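Local coordinates for protein Ribose/Galactose Isomerase (Vibrio parahaemolyticus, PDB 3ONO) that probably interconverts aldose and ketose forms of sugar phosphates, at residues E173-R176 with A177-Q180. Residues are numbered along the deposited sequence; the frame is centred on the assembly and turned at random.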
loop_
_atom_site.group_PDB
_atom_site.type_symbol
_atom_site.label_atom_id
_atom_site.label_comp_id
_atom_site.label_asym_id
_atom_site.label_seq_id
_atom_site.Cartn_x
_atom_site.Cartn_y
_atom_site.Cartn_z
ATOM N N GLU A 173 -7.402 39.476 4.037
ATOM C CA GLU A 173 -7.142 39.774 5.442
ATOM C C GLU A 173 -6.303 38.670 6.064
ATOM O O GLU A 173 -5.387 38.934 6.837
ATOM C CB GLU A 173 -8.431 39.905 6.256
ATOM C CG GLU A 173 -8.147 40.315 7.707
ATOM C CD GLU A 173 -9.401 40.568 8.547
ATOM O OE1 GLU A 173 -10.490 40.766 7.966
ATOM O OE2 GLU A 173 -9.285 40.575 9.798
ATOM N N GLY A 174 -6.660 37.427 5.760
ATOM C CA GLY A 174 -5.914 36.289 6.290
ATOM C C GLY A 174 -4.470 36.270 5.815
ATOM O O GLY A 174 -3.537 35.995 6.594
ATOM N N LEU A 175 -4.266 36.570 4.542
ATOM C CA LEU A 175 -2.919 36.556 3.996
ATOM C C LEU A 175 -2.102 37.653 4.671
ATOM O O LEU A 175 -0.911 37.489 4.926
ATOM C CB LEU A 175 -2.937 36.769 2.488
ATOM C CG LEU A 175 -3.448 35.584 1.664
ATOM C CD1 LEU A 175 -3.529 35.983 0.197
ATOM C CD2 LEU A 175 -2.570 34.323 1.869
ATOM N N ARG A 176 -2.751 38.774 4.973
ATOM C CA ARG A 176 -2.040 39.869 5.633
ATOM C C ARG A 176 -1.634 39.525 7.054
ATOM O O ARG A 176 -0.725 40.154 7.606
ATOM C CB ARG A 176 -2.892 41.136 5.671
ATOM C CG ARG A 176 -3.168 41.781 4.334
ATOM C CD ARG A 176 -3.849 43.183 4.556
ATOM N NE ARG A 176 -4.407 43.663 3.294
ATOM C CZ ARG A 176 -3.704 44.289 2.354
ATOM N NH1 ARG A 176 -2.413 44.554 2.548
ATOM N NH2 ARG A 176 -4.299 44.674 1.226
ATOM N N ALA A 177 -2.342 38.576 7.670
ATOM C CA ALA A 177 -2.071 38.186 9.050
ATOM C C ALA A 177 -0.927 37.186 9.112
ATOM O O ALA A 177 -0.302 37.032 10.166
ATOM C CB ALA A 177 -3.306 37.587 9.714
ATOM N N ILE A 178 -0.678 36.475 8.004
ATOM C CA ILE A 178 0.472 35.566 7.957
ATOM C C ILE A 178 1.736 36.415 8.057
ATOM O O ILE A 178 1.740 37.563 7.655
ATOM C CB ILE A 178 0.476 34.776 6.636
ATOM C CG1 ILE A 178 -0.795 33.924 6.553
ATOM C CG2 ILE A 178 1.751 33.906 6.503
ATOM C CD1 ILE A 178 -0.965 33.216 5.211
ATOM N N ASP A 179 2.806 35.859 8.621
ATOM C CA ASP A 179 4.097 36.545 8.607
ATOM C C ASP A 179 4.380 36.951 7.177
ATOM O O ASP A 179 4.434 36.110 6.287
ATOM C CB ASP A 179 5.193 35.582 9.108
ATOM C CG ASP A 179 6.615 36.100 8.874
ATOM O OD1 ASP A 179 6.842 37.327 8.753
ATOM O OD2 ASP A 179 7.532 35.258 8.848
ATOM N N GLN A 180 4.531 38.255 6.929
ATOM C CA GLN A 180 4.624 38.672 5.534
ATOM C C GLN A 180 5.895 38.211 4.848
ATOM O O GLN A 180 5.952 38.142 3.623
ATOM C CB GLN A 180 4.440 40.197 5.392
ATOM C CG GLN A 180 3.050 40.687 5.822
ATOM C CD GLN A 180 1.937 40.093 4.963
ATOM O OE1 GLN A 180 1.349 39.050 5.306
ATOM N NE2 GLN A 180 1.660 40.734 3.831
#
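The I178 side chain runs alongside that of L175 at the C-terminal end of helix 171-177. Its CB sits 3.5 Å from L175 O. CG1, anti to the carbonyl carbon (chi1 -62°), passes 3.4 Å from G174 O, and the chain then runs extended to CD1, which meets L175 CD2 at 3.9 Å. The two side chains run abreast in one direction, and both reach helix 51-63, L175 at I60 and I178 at I56. The backbone N of I178 bonds to G174 O at 3.2 Å, the donor tilted 19° from the carbonyl plane, and weakly to L175 O. A177 N likewise divides itself between weak bonds to E173 O and G174 O. A177 CB rests 3.5 Å from G174 O; A177 packs on A166 and I178 on V167 of the second subunit. Beyond the turn, Q180 bends at chi2 (-62°) and brings its amide back toward the carbonyls of L175 and R176. D179 OD1 accepts a hydrogen bond from E181 N. This is a helix-to-helix junction: a C-terminal turn with mixed i to i-4 and i to i-3 bonds gives way to the D179 side-chain N-cap of helix 180-186.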